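Local coordinates for probable adenylyl-sulfate kinase (Aeropyrum pernix, PDB 2YVU), which probably catalyses the ATP-dependent phosphorylation of adenosine 5'-phosphosulfate to 3'-phosphoadenylyl sulfate, the activated form of sulfate, at residues D35-E40 against L180-I185; H70-A75 against R104-E109; V93-Q98 against N145-T150. All coordinates share one frame; numbering follows the deposited sequence.

Contact 1: D35-E40 against L180-I185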
loop_
_atom_site.group_PDB
_atom_site.type_symbol
_atom_site.label_atom_id
_atom_site.label_comp_id
_atom_site.label_asym_id
_atom_site.label_seq_id
_atom_site.Cartn_x
_atom_site.Cartn_y
_atom_site.Cartn_z
ATOM N N ASP A 35 5.944 9.812 -16.324
ATOM C CA ASP A 35 5.933 9.445 -17.741
ATOM C C ASP A 35 7.372 9.326 -18.270
ATOM O O ASP A 35 7.700 8.383 -18.987
ATOM C CB ASP A 35 5.166 10.493 -18.552
ATOM C CG ASP A 35 4.819 10.006 -19.943
ATOM O OD1 ASP A 35 4.251 8.899 -20.043
ATOM O OD2 ASP A 35 5.106 10.720 -20.934
ATOM N N LEU A 36 8.230 10.280 -17.906
ATOM C CA LEU A 36 9.628 10.269 -18.346
ATOM C C LEU A 36 10.408 9.019 -17.936
ATOM O O LEU A 36 11.114 8.406 -18.743
ATOM C CB LEU A 36 10.368 11.493 -17.792
ATOM C CG LEU A 36 10.037 12.910 -18.286
ATOM C CD1 LEU A 36 10.932 13.917 -17.549
ATOM C CD2 LEU A 36 10.262 13.026 -19.789
ATOM N N LEU A 37 10.300 8.657 -16.667
ATOM C CA LEU A 37 11.006 7.502 -16.143
ATOM C C LEU A 37 10.465 6.183 -16.676
ATOM O O LEU A 37 11.227 5.267 -16.943
ATOM C CB LEU A 37 10.942 7.513 -14.615
ATOM C CG LEU A 37 11.571 8.749 -13.995
ATOM C CD1 LEU A 37 11.108 8.879 -12.560
ATOM C CD2 LEU A 37 13.112 8.643 -14.079
ATOM N N GLN A 38 9.150 6.075 -16.803
ATOM C CA GLN A 38 8.580 4.843 -17.323
ATOM C C GLN A 38 9.070 4.659 -18.754
ATOM O O GLN A 38 9.580 3.596 -19.105
ATOM C CB GLN A 38 7.047 4.883 -17.257
ATOM C CG GLN A 38 6.517 4.803 -15.821
ATOM C CD GLN A 38 4.993 4.910 -15.721
ATOM O OE1 GLN A 38 4.345 5.534 -16.561
ATOM N NE2 GLN A 38 4.425 4.322 -14.671
ATOM N N LYS A 39 8.950 5.699 -19.576
ATOM C CA LYS A 39 9.418 5.597 -20.956
ATOM C C LYS A 39 10.879 5.158 -21.015
ATOM O O LYS A 39 11.315 4.583 -22.003
ATOM C CB LYS A 39 9.205 6.920 -21.690
ATOM C CG LYS A 39 7.751 7.133 -22.099
ATOM C CD LYS A 39 7.530 8.528 -22.674
ATOM C CE LYS A 39 6.099 8.720 -23.176
ATOM N NZ LYS A 39 5.883 10.095 -23.745
ATOM N N GLU A 40 11.636 5.409 -19.952
ATOM C CA GLU A 40 13.034 4.982 -19.911
ATOM C C GLU A 40 13.131 3.560 -19.378
ATOM O O GLU A 40 14.220 3.006 -19.267
ATOM C CB GLU A 40 13.873 5.914 -19.032
ATOM C CG GLU A 40 14.062 7.295 -19.622
ATOM C CD GLU A 40 15.046 8.146 -18.834
ATOM O OE1 GLU A 40 15.819 7.592 -18.028
ATOM O OE2 GLU A 40 15.055 9.375 -19.038
ATOM N N LEU A 180 17.667 15.561 -10.504
ATOM C CA LEU A 180 17.954 15.158 -9.117
ATOM C C LEU A 180 17.673 13.651 -9.001
ATOM O O LEU A 180 18.496 12.885 -8.485
ATOM C CB LEU A 180 17.050 15.924 -8.122
ATOM C CG LEU A 180 17.434 16.145 -6.637
ATOM C CD1 LEU A 180 16.191 16.014 -5.729
ATOM C CD2 LEU A 180 18.479 15.153 -6.197
ATOM N N VAL A 181 16.511 13.224 -9.489
ATOM C CA VAL A 181 16.151 11.807 -9.424
ATOM C C VAL A 181 17.211 10.939 -10.113
ATOM O O VAL A 181 17.684 9.956 -9.545
ATOM C CB VAL A 181 14.775 11.543 -10.100
ATOM C CG1 VAL A 181 14.598 10.056 -10.355
ATOM C CG2 VAL A 181 13.638 12.041 -9.182
ATOM N N LYS A 182 17.574 11.300 -11.341
ATOM C CA LYS A 182 18.568 10.519 -12.075
ATOM C C LYS A 182 19.926 10.554 -11.379
ATOM O O LYS A 182 20.691 9.599 -11.447
ATOM C CB LYS A 182 18.698 11.038 -13.511
ATOM C CG LYS A 182 17.444 10.823 -14.343
ATOM C CD LYS A 182 17.216 9.346 -14.700
ATOM C CE LYS A 182 18.274 8.867 -15.700
ATOM N NZ LYS A 182 17.898 7.616 -16.417
ATOM N N ALA A 183 20.215 11.650 -10.695
ATOM C CA ALA A 183 21.489 11.753 -10.005
ATOM C C ALA A 183 21.518 10.797 -8.832
ATOM O O ALA A 183 22.570 10.286 -8.468
ATOM C CB ALA A 183 21.715 13.178 -9.523
ATOM N N VAL A 184 20.359 10.539 -8.247
ATOM C CA VAL A 184 20.288 9.660 -7.088
ATOM C C VAL A 184 20.158 8.164 -7.401
ATOM O O VAL A 184 20.792 7.336 -6.741
ATOM C CB VAL A 184 19.107 10.082 -6.158
ATOM C CG1 VAL A 184 18.891 9.052 -5.053
ATOM C CG2 VAL A 184 19.396 11.442 -5.536
ATOM N N ILE A 185 19.346 7.807 -8.395
ATOM C CA ILE A 185 19.148 6.400 -8.706
ATOM C C ILE A 185 20.302 5.853 -9.517
ATOM O O ILE A 185 20.296 4.687 -9.893
ATOM C CB ILE A 185 17.835 6.163 -9.481
ATOM C CG1 ILE A 185 17.881 6.892 -10.826
ATOM C CG2 ILE A 185 16.657 6.610 -8.643
ATOM C CD1 ILE A 185 16.641 6.725 -11.657
#

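Contact 2: H70-A75 against R104-E109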
loop_
_atom_site.group_PDB
_atom_site.type_symbol
_atom_site.label_atom_id
_atom_site.label_comp_id
_atom_site.label_asym_id
_atom_site.label_seq_id
_atom_site.Cartn_x
_atom_site.Cartn_y
_atom_site.Cartn_z
ATOM N N HIS A 70 -3.326 8.150 7.758
ATOM C CA HIS A 70 -3.289 8.033 6.308
ATOM C C HIS A 70 -1.878 8.169 5.768
ATOM O O HIS A 70 -1.421 7.329 4.993
ATOM C CB HIS A 70 -4.232 9.095 5.751
ATOM C CG HIS A 70 -3.969 9.490 4.340
ATOM N ND1 HIS A 70 -4.181 8.643 3.274
ATOM C CD2 HIS A 70 -3.600 10.679 3.810
ATOM C CE1 HIS A 70 -3.959 9.296 2.148
ATOM N NE2 HIS A 70 -3.605 10.534 2.446
ATOM N N LEU A 71 -1.181 9.212 6.203
ATOM C CA LEU A 71 0.179 9.465 5.761
ATOM C C LEU A 71 1.148 8.366 6.188
ATOM O O LEU A 71 2.055 7.995 5.437
ATOM C CB LEU A 71 0.645 10.832 6.284
ATOM C CG LEU A 71 -0.132 12.007 5.662
ATOM C CD1 LEU A 71 0.288 13.328 6.311
ATOM C CD2 LEU A 71 0.122 12.062 4.142
ATOM N N LYS A 72 0.974 7.849 7.395
ATOM C CA LYS A 72 1.836 6.777 7.867
ATOM C C LYS A 72 1.582 5.560 6.964
ATOM O O LYS A 72 2.484 4.810 6.618
ATOM C CB LYS A 72 1.493 6.426 9.314
ATOM C CG LYS A 72 2.186 5.162 9.808
ATOM C CD LYS A 72 1.852 4.885 11.265
ATOM C CE LYS A 72 2.696 3.731 11.810
ATOM N NZ LYS A 72 2.373 3.434 13.246
ATOM N N ARG A 73 0.326 5.376 6.594
ATOM C CA ARG A 73 -0.051 4.275 5.742
ATOM C C ARG A 73 0.604 4.418 4.378
ATOM O O ARG A 73 1.123 3.450 3.829
ATOM C CB ARG A 73 -1.563 4.248 5.599
ATOM C CG ARG A 73 -2.044 3.187 4.686
ATOM C CD ARG A 73 -3.443 2.845 5.079
ATOM N NE ARG A 73 -4.309 3.957 4.818
ATOM C CZ ARG A 73 -5.249 4.385 5.647
ATOM N NH1 ARG A 73 -5.457 3.793 6.820
ATOM N NH2 ARG A 73 -5.979 5.413 5.283
ATOM N N ILE A 74 0.575 5.629 3.833
ATOM C CA ILE A 74 1.195 5.877 2.539
ATOM C C ILE A 74 2.691 5.611 2.617
ATOM O O ILE A 74 3.270 5.042 1.704
ATOM C CB ILE A 74 0.979 7.333 2.073
ATOM C CG1 ILE A 74 -0.506 7.556 1.748
ATOM C CG2 ILE A 74 1.844 7.619 0.846
ATOM C CD1 ILE A 74 -1.079 6.531 0.762
ATOM N N ALA A 75 3.309 6.037 3.721
ATOM C CA ALA A 75 4.740 5.848 3.932
ATOM C C ALA A 75 5.105 4.350 3.891
ATOM O O ALA A 75 6.142 3.945 3.384
ATOM C CB ALA A 75 5.128 6.436 5.282
ATOM N N ARG A 104 9.091 10.546 6.319
ATOM C CA ARG A 104 10.513 10.399 5.993
ATOM C C ARG A 104 11.171 9.299 6.810
ATOM O O ARG A 104 11.923 8.479 6.261
ATOM C CB ARG A 104 11.276 11.702 6.269
ATOM C CG ARG A 104 12.804 11.569 6.148
ATOM C CD ARG A 104 13.569 12.893 6.485
ATOM N NE ARG A 104 13.328 13.978 5.524
ATOM C CZ ARG A 104 13.894 14.067 4.318
ATOM N NH1 ARG A 104 14.744 13.137 3.891
ATOM N NH2 ARG A 104 13.640 15.110 3.542
ATOM N N ARG A 105 10.910 9.305 8.120
ATOM C CA ARG A 105 11.485 8.323 9.041
ATOM C C ARG A 105 11.189 6.890 8.629
ATOM O O ARG A 105 12.069 6.027 8.625
ATOM C CB ARG A 105 10.949 8.518 10.468
ATOM C CG ARG A 105 11.493 9.727 11.210
ATOM C CD ARG A 105 11.377 9.554 12.743
ATOM N NE ARG A 105 10.006 9.335 13.217
ATOM C CZ ARG A 105 9.095 10.293 13.387
ATOM N NH1 ARG A 105 9.397 11.559 13.126
ATOM N NH2 ARG A 105 7.879 9.981 13.820
ATOM N N ILE A 106 9.927 6.633 8.325
ATOM C CA ILE A 106 9.514 5.307 7.923
ATOM C C ILE A 106 10.269 4.872 6.687
ATOM O O ILE A 106 10.774 3.748 6.631
ATOM C CB ILE A 106 8.001 5.271 7.685
ATOM C CG1 ILE A 106 7.297 5.372 9.047
ATOM C CG2 ILE A 106 7.617 4.018 6.899
ATOM C CD1 ILE A 106 5.800 5.657 8.991
ATOM N N VAL A 107 10.390 5.762 5.710
ATOM C CA VAL A 107 11.107 5.412 4.467
ATOM C C VAL A 107 12.627 5.221 4.688
ATOM O O VAL A 107 13.224 4.226 4.223
ATOM C CB VAL A 107 10.861 6.497 3.371
ATOM C CG1 VAL A 107 11.681 6.206 2.119
ATOM C CG2 VAL A 107 9.334 6.532 3.010
ATOM N N GLU A 108 13.239 6.150 5.421
ATOM C CA GLU A 108 14.680 6.114 5.669
ATOM C C GLU A 108 15.113 4.919 6.497
ATOM O O GLU A 108 16.221 4.426 6.336
ATOM C CB GLU A 108 15.141 7.418 6.331
ATOM C CG GLU A 108 14.887 8.620 5.445
ATOM C CD GLU A 108 15.610 9.868 5.888
ATOM O OE1 GLU A 108 15.788 10.068 7.110
ATOM O OE2 GLU A 108 15.980 10.668 5.007
ATOM N N GLU A 109 14.232 4.463 7.375
ATOM C CA GLU A 109 14.503 3.309 8.210
ATOM C C GLU A 109 14.886 2.123 7.315
ATOM O O GLU A 109 15.855 1.425 7.570
ATOM C CB GLU A 109 13.255 2.984 9.037
ATOM C CG GLU A 109 13.262 1.616 9.683
ATOM C CD GLU A 109 12.007 1.347 10.505
ATOM O OE1 GLU A 109 11.742 0.164 10.811
ATOM O OE2 GLU A 109 11.290 2.312 10.848
#

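Contact 3: V93-Q98 against N145-T150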
loop_
_atom_site.group_PDB
_atom_site.type_symbol
_atom_site.label_atom_id
_atom_site.label_comp_id
_atom_site.label_asym_id
_atom_site.label_seq_id
_atom_site.Cartn_x
_atom_site.Cartn_y
_atom_site.Cartn_z
ATOM N N VAL A 93 -1.496 15.816 0.401
ATOM C CA VAL A 93 -1.768 16.996 1.201
ATOM C C VAL A 93 -1.147 16.646 2.562
ATOM O O VAL A 93 -1.677 15.819 3.318
ATOM C CB VAL A 93 -3.290 17.251 1.330
ATOM C CG1 VAL A 93 -3.984 16.013 1.835
ATOM C CG2 VAL A 93 -3.554 18.422 2.262
ATOM N N SER A 94 0.009 17.242 2.833
ATOM C CA SER A 94 0.737 17.001 4.074
ATOM C C SER A 94 1.387 18.327 4.494
ATOM O O SER A 94 2.604 18.479 4.457
ATOM C CB SER A 94 1.789 15.920 3.809
ATOM O OG SER A 94 2.546 16.199 2.630
ATOM N N PRO A 95 0.566 19.303 4.908
ATOM C CA PRO A 95 1.046 20.624 5.318
ATOM C C PRO A 95 1.945 20.708 6.542
ATOM O O PRO A 95 2.728 21.647 6.657
ATOM C CB PRO A 95 -0.251 21.418 5.499
ATOM C CG PRO A 95 -1.186 20.395 6.005
ATOM C CD PRO A 95 -0.890 19.194 5.115
ATOM N N TYR A 96 1.862 19.720 7.425
ATOM C CA TYR A 96 2.644 19.727 8.663
ATOM C C TYR A 96 4.014 19.046 8.595
ATOM O O TYR A 96 4.130 17.886 8.197
ATOM C CB TYR A 96 1.805 19.097 9.783
ATOM C CG TYR A 96 0.534 19.863 10.086
ATOM C CD1 TYR A 96 0.572 21.047 10.819
ATOM C CD2 TYR A 96 -0.705 19.416 9.623
ATOM C CE1 TYR A 96 -0.591 21.773 11.091
ATOM C CE2 TYR A 96 -1.875 20.136 9.888
ATOM C CZ TYR A 96 -1.807 21.316 10.624
ATOM O OH TYR A 96 -2.953 22.037 10.893
ATOM N N LYS A 97 5.047 19.783 8.982
ATOM C CA LYS A 97 6.408 19.272 8.989
ATOM C C LYS A 97 6.531 17.968 9.764
ATOM O O LYS A 97 7.125 17.012 9.285
ATOM C CB LYS A 97 7.362 20.313 9.598
ATOM C CG LYS A 97 7.593 21.527 8.712
ATOM C CD LYS A 97 8.543 22.519 9.342
ATOM C CE LYS A 97 7.988 23.055 10.653
ATOM N NZ LYS A 97 8.937 24.003 11.280
ATOM N N GLN A 98 5.979 17.945 10.972
ATOM C CA GLN A 98 6.039 16.770 11.821
ATOM C C GLN A 98 5.510 15.557 11.089
ATOM O O GLN A 98 6.117 14.480 11.120
ATOM C CB GLN A 98 5.219 17.008 13.096
ATOM C CG GLN A 98 5.112 15.802 14.055
ATOM C CD GLN A 98 4.063 14.764 13.624
ATOM O OE1 GLN A 98 2.951 15.113 13.213
ATOM N NE2 GLN A 98 4.413 13.484 13.741
ATOM N N ASN A 145 -11.102 20.749 3.303
ATOM C CA ASN A 145 -10.176 19.983 2.486
ATOM C C ASN A 145 -9.141 20.974 1.966
ATOM O O ASN A 145 -7.952 20.660 1.878
ATOM C CB ASN A 145 -10.917 19.354 1.303
ATOM C CG ASN A 145 -11.265 20.372 0.222
ATOM O OD1 ASN A 145 -11.818 21.433 0.509
ATOM N ND2 ASN A 145 -10.942 20.049 -1.026
ATOM N N PHE A 146 -9.606 22.172 1.606
ATOM C CA PHE A 146 -8.713 23.211 1.115
ATOM C C PHE A 146 -8.002 23.727 2.359
ATOM O O PHE A 146 -8.352 24.765 2.930
ATOM C CB PHE A 146 -9.500 24.331 0.434
ATOM C CG PHE A 146 -8.723 25.049 -0.644
ATOM C CD1 PHE A 146 -8.274 24.361 -1.770
ATOM C CD2 PHE A 146 -8.451 26.413 -0.542
ATOM C CE1 PHE A 146 -7.571 25.021 -2.778
ATOM C CE2 PHE A 146 -7.749 27.080 -1.544
ATOM C CZ PHE A 146 -7.308 26.382 -2.664
ATOM N N THR A 147 -7.003 22.954 2.768
ATOM C CA THR A 147 -6.199 23.212 3.947
ATOM C C THR A 147 -5.344 24.467 3.881
ATOM O O THR A 147 -4.734 24.847 4.880
ATOM C CB THR A 147 -5.280 22.010 4.232
ATOM O OG1 THR A 147 -4.250 21.944 3.236
ATOM C CG2 THR A 147 -6.087 20.716 4.195
ATOM N N GLY A 148 -5.286 25.105 2.716
ATOM C CA GLY A 148 -4.492 26.312 2.593
ATOM C C GLY A 148 -4.837 27.308 3.693
ATOM O O GLY A 148 -3.989 28.079 4.142
ATOM N N ILE A 149 -6.091 27.274 4.136
ATOM C CA ILE A 149 -6.570 28.168 5.184
ATOM C C ILE A 149 -6.840 27.387 6.466
ATOM O O ILE A 149 -6.416 27.779 7.554
ATOM C CB ILE A 149 -7.865 28.864 4.729
ATOM C CG1 ILE A 149 -7.564 29.737 3.511
ATOM C CG2 ILE A 149 -8.455 29.689 5.868
ATOM C CD1 ILE A 149 -8.786 30.315 2.848
ATOM N N THR A 150 -7.540 26.269 6.310
ATOM C CA THR A 150 -7.905 25.398 7.415
ATOM C C THR A 150 -6.711 24.783 8.140
ATOM O O THR A 150 -6.850 24.297 9.263
ATOM C CB THR A 150 -8.796 24.254 6.913
ATOM O OG1 THR A 150 -8.015 23.371 6.101
ATOM C CG2 THR A 150 -9.946 24.804 6.069
#

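Contact 1: D35-E40 against L180-I185
Glu-40 and Lys-182 meet in a salt bridge between the end of helix 26-39 and the last turns of helix 170-184. The two side chains come from opposite directions. Lys-182 NZ donates to Glu-40 OE1 at 2.6 Å, and the ammonium lies nearly in line with the C-O bond of that oxygen. The lysine chain is folded to get there. It bends at chi2 (-71°) and again at chi3 (-69°), which swings the amine round toward the other segment. Glu-40 instead runs extended beyond CG. Both charged groups have second partners. Tyr-178 OH hydrogen-bonds to Glu-40 OE2, so each carboxylate oxygen has its own contact. Tyr-42 OH takes a weak hydrogen bond from Lys-182 NZ.

The apolar part of the contact is built on Leu-37. Its CD2 methyl lies 4.3 Å from Val-181 CG1. The same methyl is 4.2 Å from Lys-182 CD, so the aliphatic part of the lysine extends the apolar surface before the chain turns off to its charge. These are loose approaches, and the backbones stay well apart, with Leu-37 CA and Lys-182 CA 9.1 Å from each other.

A second salt bridge belongs to the first segment alone. Lys-39 NZ reaches back one turn to Asp-35 OD2 at 3.0 Å, on the syn side of the carboxylate and tilted 23° out of its plane.

The contact joins helix 26-39, which follows the probable ATP-binding loop, to the C-terminal helix 170-184. Val-181 rests on strand 14-19 and Leu-37 on strand 44-48. A small buried apolar patch thus has one charged pair at its margin, and the nearby ammonium probably favours the ionised form of Glu-40.

Contact 2: H70-A75 against R104-E109
Ile-106 meets Ala-75 and Lys-72 with its two methyl groups. Its CG2 lies 3.8 Å from Ala-75 CB, and its CD1 is just as near to that carbon. The alanine methyl therefore sits against both branches of the isoleucine. CD1 also reaches Lys-72 CG at 3.7 Å. The lysine chain passes Ile-106 at about a right angle. Ile-106 CG1 stands anti to the carbonyl carbon (chi1 -71°), and the extended chi2 carries CD1 out to the lysine. Val-107 adds a lighter touch, with CG2 4.1 Å from Ala-75 O. With only an alanine at Ile-106, both methyls that face Ala-75 would be lost, which would probably open a gap there and take one apolar neighbour from the Lys-72 chain.

In the next shell, the amine of Lys-72 forms a salt bridge with Glu-58 of the second subunit. This ties the lysine to the dimer interface. Arg-79 forms a salt bridge with Glu-109, linking the two helices further along.

The helix segments run nearly parallel, 18° apart, with axes 9.3 Å from each other. Ala-75 CA and Ile-106 CA, 6.2 Å apart, are the nearest such pair across the segments. On the sheet side, Val-107 packs on Val-15 and Phe-114, and Ile-74 on Trp-17, so helices 64-82 and 97-109 together cover one face of the central parallel sheet.

Contact 3: V93-Q98 against N145-T150
Thr-147 touches Val-93 and Pro-95 from the start of the short helix 147-150. Ahead of it, Phe-146 occupies the N-cap position and is the centre of an inverse gamma turn. Its side chain sets off away from segment 93-98; the ring, which is poorly ordered, is modelled against Pro-22, a residue of the probable ATP site.

At Thr-147 the side chain points toward the other segment. Its OG1 lies 3.7 Å from Val-93 CG2, and its CG2 methyl is 3.9 Å from the same carbon. One valine methyl thus meets both branches of the threonine. On Val-93 this methyl stands anti to the backbone N, while chi1 of 53° puts CG1 between N and the carbonyl carbon. Pro-95 makes a looser approach, with CG 4.4 Å from Thr-147 OG1. Arg-67 of helix 64-82 packs on both Val-93 and Thr-147.

Just after the segment, Asp-151 OD1 is hydrogen-bonded to Tyr-96 OH, a further link between the two regions.

Between Val-93 and Pro-95 lies Ser-94, probably the residue that forms the phosphoserine intermediate. Its CB points away from segment 145-150, and its OG is hydrogen-bonded to Trp-17 NE1. The arrangement places helix 147-150 over the loop after strand 87-91, close to the probable ATP-binding loop of this P-loop kinase fold.

Overall arrangement
Contact 1 joins the chain's early and late helices, 26-39 and 170-184, and the segments of contacts 2 and 3 fall between its two ends in sequence. Contacts 2 and 3 interleave along the chain and share helix 97-109. Their centres are about 17 Å apart, and they touch where Leu-71 CD1 lies 3.9 Å from Ser-94 CB. Contact 1 is more remote, with its centre about 22 Å from that of contact 2 and about 28 Å from that of contact 3. Contacts 1 and 3 lie on opposite sides of the chain's centre. Contact 1 pairs helices on the parallel sheet, contact 2 borders the second subunit, and contact 3 lies by the probable active site.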